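Local atomic coordinates of putative ABC transporter subunit, substrate-binding component (Rhodopseudomonas palustris, PDB entry 4EVQ), a protein that binds 4-hydroxybenzoate and probably delivers such benzoate derivatives to a membrane ABC transporter as its solute-binding component. Residues A[144-149]-A[207-212]; A[240-245]-A[254-259]; A[244-249]-A[348-353]. All coordinates share one frame; numbering follows the deposited sequence.

Overall arrangement
The three contacts lie in one lobe of a two-lobed binding protein and all reach its seven-stranded sheet. Interaction 1 packs a helix on strand 209-213, and its centre lies 14 Å from that of interaction 2, which it touches where Ala145 CB meets Val259 CG2 at 3.9 Å. Interactions 2 and 3 nearly merge: their centres are 6 Å apart, they share Gly244 and Val245, and neighbouring antiparallel strands join them, with Thr258 O 2.8 Å from Arg348 N. Interaction 2 alone reaches the bound 4-hydroxybenzoate, through Phe240; the side chains of Tyr211 and Glu246 lie about 10 Å and 12 Å from the ligand.

Interaction 1: A[144-149]-A[207-212]; sequences DAMIKA and PDCVYA
Met146 bridges helix 135-148 to Cys209 and Tyr211 of strand 209-213, a helix-on-sheet contact in one alpha/beta lobe of the periplasmic binding protein fold. The axes of the segments 144-148 and 209-212 run nearly antiparallel (167°) and approach to 11.2 Å, a span that this long side chain crosses. The residue is present as selenomethionine. Its terminal methyl CE rests 3.5 Å from Cys209 SG, while SE lies 4.0 Å from Tyr211 CD1. The second approach is a Met-aromatic contact in which the selenium comes obliquely to the ring and the two side chains cross at about a right angle. A bend at the last torsion (chi3 73°) sends CE toward Cys209 and leaves SE beside Tyr211, and thereby lets one side chain meet two strand residues whose CB atoms face the helix; Val210 between them points away.

In the next shell, Phe171 of helix 162-177 stacks on the Tyr211 ring and also touches Met146, which is further covered by Phe175, Trp236 and Leu151. The strand itself is held in the sheet by backbone bonds from Cys209 and Tyr211 to Val155, and the Asp208 carboxylate receives the backbone N-H groups of Lys152 and Lys153. At Cys209, chi1 of 57° sets SG between the backbone N and the carbonyl carbon, and CB lies 4.0 Å from Met146 CE.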
loop_
_atom_site.group_PDB
_atom_site.type_symbol
_atom_site.label_atom_id
_atom_site.label_comp_id
_atom_site.label_asym_id
_atom_site.label_seq_id
_atom_site.Cartn_x
_atom_site.Cartn_y
_atom_site.Cartn_z
ATOM N N ASP A 144 -10.284 10.501 -10.822
ATOM C CA ASP A 144 -11.488 11.290 -10.576
ATOM C C ASP A 144 -11.136 12.642 -9.953
ATOM O O ASP A 144 -11.739 13.659 -10.286
ATOM C CB ASP A 144 -12.425 10.494 -9.657
ATOM C CG ASP A 144 -13.858 11.012 -9.675
ATOM O OD1 ASP A 144 -14.399 11.356 -10.742
ATOM O OD2 ASP A 144 -14.396 11.121 -8.584
ATOM N N ALA A 145 -10.159 12.681 -9.043
ATOM C CA ALA A 145 -9.736 13.940 -8.456
ATOM C C ALA A 145 -9.135 14.875 -9.506
ATOM O O ALA A 145 -9.324 16.095 -9.477
ATOM C CB ALA A 145 -8.709 13.657 -7.365
HETATM N N MSE A 146 -8.442 14.304 -10.479
HETATM C CA MSE A 146 -7.840 15.100 -11.536
HETATM C C MSE A 146 -8.931 15.696 -12.432
HETATM O O MSE A 146 -8.814 16.853 -12.864
HETATM C CB MSE A 146 -6.815 14.257 -12.307
HETATM C CG MSE A 146 -5.630 13.947 -11.426
HETATM SE SE MSE A 146 -4.484 12.507 -12.017
HETATM C CE MSE A 146 -3.670 13.478 -13.474
ATOM N N ILE A 147 -9.951 14.914 -12.752
ATOM C CA ILE A 147 -11.079 15.466 -13.529
ATOM C C ILE A 147 -11.720 16.578 -12.721
ATOM O O ILE A 147 -12.032 17.648 -13.284
ATOM C CB ILE A 147 -12.051 14.347 -13.871
ATOM C CG1 ILE A 147 -11.450 13.362 -14.905
ATOM C CG2 ILE A 147 -13.397 14.953 -14.384
ATOM C CD1 ILE A 147 -11.117 13.948 -16.271
ATOM N N LYS A 148 -11.936 16.362 -11.434
ATOM C CA LYS A 148 -12.593 17.382 -10.605
ATOM C C LYS A 148 -11.763 18.662 -10.577
ATOM O O LYS A 148 -12.322 19.787 -10.510
ATOM C CB LYS A 148 -12.827 16.797 -9.209
ATOM C CG LYS A 148 -13.574 17.655 -8.208
ATOM C CD LYS A 148 -13.755 16.948 -6.859
ATOM C CE LYS A 148 -14.535 17.851 -5.891
ATOM N NZ LYS A 148 -14.667 17.279 -4.534
ATOM N N ALA A 149 -10.441 18.529 -10.704
ATOM C CA ALA A 149 -9.527 19.666 -10.745
ATOM C C ALA A 149 -9.508 20.376 -12.113
ATOM O O ALA A 149 -8.809 21.361 -12.268
ATOM C CB ALA A 149 -8.083 19.246 -10.355
ATOM N N PRO A 207 1.083 17.532 -22.455
ATOM C CA PRO A 207 -0.107 17.298 -21.645
ATOM C C PRO A 207 -0.359 18.429 -20.642
ATOM O O PRO A 207 0.530 19.254 -20.403
ATOM C CB PRO A 207 0.258 15.993 -20.909
ATOM C CG PRO A 207 1.726 16.124 -20.670
ATOM C CD PRO A 207 2.238 16.739 -21.979
ATOM N N ASP A 208 -1.549 18.458 -20.050
ATOM C CA ASP A 208 -1.792 19.376 -18.956
ATOM C C ASP A 208 -1.564 18.786 -17.568
ATOM O O ASP A 208 -1.661 19.484 -16.562
ATOM C CB ASP A 208 -3.170 20.052 -19.051
ATOM C CG ASP A 208 -4.352 19.115 -18.878
ATOM O OD1 ASP A 208 -4.202 17.931 -18.518
ATOM O OD2 ASP A 208 -5.510 19.558 -19.065
ATOM N N CYS A 209 -1.155 17.515 -17.551
ATOM C CA CYS A 209 -0.769 16.865 -16.291
ATOM C C CYS A 209 -0.057 15.559 -16.610
ATOM O O CYS A 209 -0.193 14.973 -17.673
ATOM C CB CYS A 209 -2.016 16.564 -15.424
ATOM S SG CYS A 209 -3.281 15.543 -16.231
ATOM N N VAL A 210 0.647 15.079 -15.587
ATOM C CA VAL A 210 1.303 13.777 -15.592
ATOM C C VAL A 210 0.808 13.001 -14.377
ATOM O O VAL A 210 0.731 13.548 -13.272
ATOM C CB VAL A 210 2.822 13.921 -15.558
ATOM C CG1 VAL A 210 3.488 12.560 -15.377
ATOM C CG2 VAL A 210 3.324 14.582 -16.842
ATOM N N TYR A 211 0.459 11.747 -14.625
ATOM C CA TYR A 211 0.119 10.785 -13.575
ATOM C C TYR A 211 1.250 9.770 -13.489
ATOM O O TYR A 211 1.531 9.096 -14.469
ATOM C CB TYR A 211 -1.176 10.066 -13.928
ATOM C CG TYR A 211 -1.603 8.923 -13.022
ATOM C CD1 TYR A 211 -2.323 9.170 -11.877
ATOM C CD2 TYR A 211 -1.345 7.606 -13.347
ATOM C CE1 TYR A 211 -2.749 8.127 -11.081
ATOM C CE2 TYR A 211 -1.761 6.550 -12.547
ATOM C CZ TYR A 211 -2.477 6.824 -11.447
ATOM O OH TYR A 211 -2.959 5.782 -10.649
ATOM N N ALA A 212 1.877 9.653 -12.314
ATOM C CA ALA A 212 3.011 8.753 -12.136
ATOM C C ALA A 212 2.814 7.859 -10.929
ATOM O O ALA A 212 2.399 8.303 -9.866
ATOM C CB ALA A 212 4.306 9.549 -11.975
#

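Interaction 2: A[240-245]-A[254-259]; sequences FLTDGV and DGIKTV. With PHB (p-hydroxybenzoic acid), chain H.
Leu241, closing a short 3-10 turn, and Thr242 just after it face Ile256, just before strand 257-260, and Thr258 within it, with Leu241 CA and Thr258 CA the nearest backbone pair at 7.6 Å. Ile256 CG2 stands anti to its own backbone N, which turns this methyl to both partners: Thr242 CG2 slides past it at 3.8 Å, and Leu241 CD2 approaches crosswise at 4.2 Å. The two threonines meet tip to tip, Thr242 OG1 lying 3.9 Å from Thr258 CG2. A water joins their hydroxyls, 2.7 Å from Thr258 OG1 and donating a weak bond to Thr242 OG1; Thr258 OG1 is also hydrogen-bonded to Arg348 NE.

Phe240 turns the other way, into the ligand pocket. PHB C5 sits 3.8 Å above the plane of the Phe240 ring, over its centre, and the phenol oxygen O4 comes within 3.2 Å of Phe240 CB. An alanine here is likely to open a gap over the phenol end of the ligand, which would lose this aromatic face.

Strand 257-260 runs between strands 235-238 and 345-351, and Val259 points from it onto helix 135-148, whose Ile138 also touches Phe240.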
loop_
_atom_site.group_PDB
_atom_site.type_symbol
_atom_site.label_atom_id
_atom_site.label_comp_id
_atom_site.label_asym_id
_atom_site.label_seq_id
_atom_site.Cartn_x
_atom_site.Cartn_y
_atom_site.Cartn_z
ATOM N N PHE A 240 1.743 6.901 -2.962
ATOM C CA PHE A 240 3.011 6.184 -2.909
ATOM C C PHE A 240 4.130 6.979 -3.568
ATOM O O PHE A 240 5.303 6.765 -3.267
ATOM C CB PHE A 240 2.889 4.801 -3.559
ATOM C CG PHE A 240 1.626 4.099 -3.211
ATOM C CD1 PHE A 240 1.389 3.720 -1.908
ATOM C CD2 PHE A 240 0.638 3.908 -4.161
ATOM C CE1 PHE A 240 0.189 3.137 -1.571
ATOM C CE2 PHE A 240 -0.592 3.344 -3.793
ATOM C CZ PHE A 240 -0.804 2.974 -2.514
ATOM N N LEU A 241 3.773 7.865 -4.500
ATOM C CA LEU A 241 4.766 8.659 -5.244
ATOM C C LEU A 241 5.531 9.561 -4.292
ATOM O O LEU A 241 6.680 9.852 -4.561
ATOM C CB LEU A 241 4.009 9.494 -6.269
ATOM C CG LEU A 241 4.858 10.401 -7.148
ATOM C CD1 LEU A 241 5.827 9.603 -7.998
ATOM C CD2 LEU A 241 3.953 11.283 -8.023
ATOM N N THR A 242 4.924 10.027 -3.195
ATOM C CA THR A 242 5.587 10.926 -2.271
ATOM C C THR A 242 5.844 10.372 -0.880
ATOM O O THR A 242 6.698 10.893 -0.156
ATOM C CB THR A 242 4.829 12.272 -2.170
ATOM O OG1 THR A 242 3.485 12.058 -1.681
ATOM C CG2 THR A 242 4.723 12.938 -3.518
ATOM N N ASP A 243 5.094 9.333 -0.474
ATOM C CA ASP A 243 5.243 8.884 0.898
ATOM C C ASP A 243 6.628 8.301 1.190
ATOM O O ASP A 243 7.111 7.440 0.482
ATOM C CB ASP A 243 4.153 7.873 1.273
ATOM C CG ASP A 243 3.006 8.515 2.043
ATOM O OD1 ASP A 243 2.498 9.570 1.600
ATOM O OD2 ASP A 243 2.594 7.961 3.110
ATOM N N GLY A 244 7.251 8.821 2.237
ATOM C CA GLY A 244 8.562 8.399 2.659
ATOM C C GLY A 244 9.727 9.153 2.078
ATOM O O GLY A 244 10.838 8.938 2.539
ATOM N N VAL A 245 9.489 9.983 1.064
ATOM C CA VAL A 245 10.575 10.662 0.339
ATOM C C VAL A 245 10.418 12.158 0.400
ATOM O O VAL A 245 11.185 12.864 -0.258
ATOM C CB VAL A 245 10.712 10.170 -1.102
ATOM C CG1 VAL A 245 11.072 8.657 -1.135
ATOM C CG2 VAL A 245 9.521 10.492 -1.959
ATOM N N ASP A 254 7.640 20.219 -3.815
ATOM C CA ASP A 254 6.566 21.107 -3.458
ATOM C C ASP A 254 5.598 21.222 -4.620
ATOM O O ASP A 254 5.984 21.442 -5.771
ATOM C CB ASP A 254 7.078 22.501 -3.095
ATOM C CG ASP A 254 7.707 22.599 -1.685
ATOM O OD1 ASP A 254 7.280 21.847 -0.776
ATOM O OD2 ASP A 254 8.536 23.549 -1.492
ATOM N N GLY A 255 4.326 21.079 -4.285
ATOM C CA GLY A 255 3.222 21.235 -5.205
ATOM C C GLY A 255 2.722 19.955 -5.864
ATOM O O GLY A 255 1.712 19.969 -6.543
ATOM N N ILE A 256 3.413 18.841 -5.651
ATOM C CA ILE A 256 2.912 17.579 -6.185
ATOM C C ILE A 256 1.592 17.235 -5.500
ATOM O O ILE A 256 1.475 17.345 -4.284
ATOM C CB ILE A 256 3.955 16.430 -5.985
ATOM C CG1 ILE A 256 5.216 16.713 -6.814
ATOM C CG2 ILE A 256 3.347 15.073 -6.347
ATOM C CD1 ILE A 256 6.300 15.729 -6.513
ATOM N N LYS A 257 0.624 16.799 -6.286
ATOM C CA LYS A 257 -0.685 16.440 -5.775
ATOM C C LYS A 257 -0.818 14.914 -5.803
ATOM O O LYS A 257 -0.453 14.261 -6.758
ATOM C CB LYS A 257 -1.772 17.035 -6.648
ATOM C CG LYS A 257 -1.810 18.552 -6.584
ATOM C CD LYS A 257 -2.942 19.013 -5.771
ATOM C CE LYS A 257 -2.975 20.516 -5.541
ATOM N NZ LYS A 257 -2.887 21.349 -6.731
ATOM N N THR A 258 -1.361 14.346 -4.730
ATOM C CA THR A 258 -1.565 12.911 -4.670
ATOM C C THR A 258 -2.881 12.587 -3.996
ATOM O O THR A 258 -3.487 13.410 -3.321
ATOM C CB THR A 258 -0.430 12.147 -3.933
ATOM O OG1 THR A 258 -0.362 12.537 -2.563
ATOM C CG2 THR A 258 0.922 12.347 -4.566
ATOM N N VAL A 259 -3.337 11.362 -4.227
ATOM C CA VAL A 259 -4.493 10.825 -3.520
ATOM C C VAL A 259 -4.046 9.594 -2.737
ATOM O O VAL A 259 -3.352 8.728 -3.285
ATOM C CB VAL A 259 -5.626 10.506 -4.493
ATOM C CG1 VAL A 259 -6.719 9.715 -3.812
ATOM C CG2 VAL A 259 -6.199 11.800 -5.100
HETATM C "C1'" PHB H . 2.680 -3.007 -5.428
HETATM O "O1'" PHB H . 3.497 -3.639 -6.136
HETATM O "O2'" PHB H . 1.476 -3.428 -5.212
HETATM C C1 PHB H . 3.036 -1.731 -4.772
HETATM C C2 PHB H . 4.376 -1.454 -4.502
HETATM C C3 PHB H . 4.719 -0.251 -3.905
HETATM C C4 PHB H . 3.753 0.651 -3.603
HETATM C C5 PHB H . 2.415 0.389 -3.840
HETATM C C6 PHB H . 2.088 -0.796 -4.429
HETATM O O4 PHB H . 4.067 1.826 -3.026
HETATM O O HOH W 1 1.262 14.518 -1.846
#

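Interaction 3: A[244-249]-A[348-353]; sequences GVEAAA and RELKGG
Glu246, in a weakly bonded helical turn about 246-249, meets Leu350 of strand 345-351 and Gly353 in the loop that follows, showing how the stem of a charged residue can serve as an apolar surface. The segment opens, inside the strand, with Arg348, whose guanidinium is engaged in a salt bridge to Asp243; its NH1 stays 5.7 Å from Glu246 OE2. Two residues on, Leu350 extends CG anti to its backbone N (chi1 -178°), and this carries methyl CD1 to 3.6 Å from Glu246 CG, the side chains crossing obliquely. The chain then turns away through Lys351 and Gly352, where Gly352 N is hydrogen-bonded to Asp254 OD1. It comes back at Gly353, whose positive phi of 84° suits a residue without a side chain. Here Gly353 O packs 3.3 Å from Glu246 CB, and Gly353 CA comes within 4.8 Å of Ala247 CA.

Beyond CG the glutamate bends (chi2 96°), and Gly244 N gives weak hydrogen bonds to OE1 and OE2. The chemistry therefore divides: van der Waals packing of the Glu246 methylenes against a leucine methyl and the Gly353 carbonyl oxygen joins the segments, while the carboxylate is turned back to its own segment; Arg348, already paired with Asp243, could ease its charge at most weakly.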
loop_
_atom_site.group_PDB
_atom_site.type_symbol
_atom_site.label_atom_id
_atom_site.label_comp_id
_atom_site.label_asym_id
_atom_site.label_seq_id
_atom_site.Cartn_x
_atom_site.Cartn_y
_atom_site.Cartn_z
ATOM N N GLY A 244 7.251 8.821 2.237
ATOM C CA GLY A 244 8.562 8.399 2.659
ATOM C C GLY A 244 9.727 9.153 2.078
ATOM O O GLY A 244 10.838 8.938 2.539
ATOM N N VAL A 245 9.489 9.983 1.064
ATOM C CA VAL A 245 10.575 10.662 0.339
ATOM C C VAL A 245 10.418 12.158 0.400
ATOM O O VAL A 245 11.185 12.864 -0.258
ATOM C CB VAL A 245 10.712 10.170 -1.102
ATOM C CG1 VAL A 245 11.072 8.657 -1.135
ATOM C CG2 VAL A 245 9.521 10.492 -1.959
ATOM N N GLU A 246 9.503 12.668 1.199
ATOM C CA GLU A 246 9.171 14.096 1.242
ATOM C C GLU A 246 10.318 14.958 1.680
ATOM O O GLU A 246 10.566 16.005 1.049
ATOM C CB GLU A 246 7.984 14.337 2.190
ATOM C CG GLU A 246 6.741 13.491 1.917
ATOM C CD GLU A 246 6.672 12.233 2.769
ATOM O OE1 GLU A 246 7.719 11.710 3.203
ATOM O OE2 GLU A 246 5.539 11.760 2.990
ATOM N N ALA A 247 11.037 14.589 2.726
ATOM C CA ALA A 247 12.089 15.445 3.262
ATOM C C ALA A 247 13.236 15.486 2.268
ATOM O O ALA A 247 13.783 16.563 1.933
ATOM C CB ALA A 247 12.545 14.945 4.589
ATOM N N ALA A 248 13.609 14.333 1.746
ATOM C CA ALA A 248 14.775 14.276 0.866
ATOM C C ALA A 248 14.510 14.946 -0.473
ATOM O O ALA A 248 15.437 15.430 -1.132
ATOM C CB ALA A 248 15.190 12.829 0.695
ATOM N N ALA A 249 13.258 15.007 -0.895
ATOM C CA ALA A 249 12.933 15.646 -2.165
ATOM C C ALA A 249 13.117 17.143 -2.092
ATOM O O ALA A 249 13.366 17.772 -3.114
ATOM C CB ALA A 249 11.522 15.331 -2.592
ATOM N N ARG A 348 -4.229 15.305 -1.439
ATOM C CA ARG A 348 -3.096 15.827 -0.690
ATOM C C ARG A 348 -2.206 16.666 -1.591
ATOM O O ARG A 348 -2.182 16.468 -2.793
ATOM C CB ARG A 348 -2.228 14.697 -0.129
ATOM C CG ARG A 348 -3.060 13.549 0.453
ATOM C CD ARG A 348 -2.250 12.450 1.057
ATOM N NE ARG A 348 -1.201 11.963 0.171
ATOM C CZ ARG A 348 -0.134 11.288 0.583
ATOM N NH1 ARG A 348 -0.031 10.929 1.846
ATOM N NH2 ARG A 348 0.825 10.997 -0.254
ATOM N N GLU A 349 -1.413 17.519 -0.980
ATOM C CA GLU A 349 -0.357 18.228 -1.693
ATOM C C GLU A 349 0.902 18.144 -0.863
ATOM O O GLU A 349 0.862 18.309 0.368
ATOM C CB GLU A 349 -0.723 19.719 -1.907
ATOM C CG GLU A 349 0.306 20.514 -2.688
ATOM C CD GLU A 349 -0.117 21.941 -2.929
ATOM O OE1 GLU A 349 -1.290 22.261 -2.698
ATOM O OE2 GLU A 349 0.758 22.723 -3.343
ATOM N N LEU A 350 2.029 17.929 -1.516
ATOM C CA LEU A 350 3.296 17.973 -0.827
ATOM C C LEU A 350 3.675 19.436 -0.664
ATOM O O LEU A 350 3.755 20.187 -1.653
ATOM C CB LEU A 350 4.303 17.153 -1.632
ATOM C CG LEU A 350 5.718 16.945 -1.194
ATOM C CD1 LEU A 350 5.725 16.550 0.278
ATOM C CD2 LEU A 350 6.387 15.938 -2.118
ATOM N N LYS A 351 3.816 19.884 0.580
ATOM C CA LYS A 351 4.175 21.264 0.878
ATOM C C LYS A 351 5.008 21.271 2.123
ATOM O O LYS A 351 4.588 20.784 3.167
ATOM C CB LYS A 351 2.920 22.095 1.119
ATOM C CG LYS A 351 3.183 23.584 0.883
ATOM C CD LYS A 351 3.552 23.890 -0.589
ATOM C CE LYS A 351 3.913 25.333 -0.754
ATOM N NZ LYS A 351 5.355 25.451 -0.971
ATOM N N GLY A 352 6.196 21.849 2.044
ATOM C CA GLY A 352 7.000 22.000 3.228
ATOM C C GLY A 352 7.579 20.725 3.779
ATOM O O GLY A 352 7.866 20.648 4.970
ATOM N N GLY A 353 7.791 19.737 2.915
ATOM C CA GLY A 353 8.387 18.496 3.362
ATOM C C GLY A 353 7.440 17.476 3.963
ATOM O O GLY A 353 7.897 16.542 4.598
#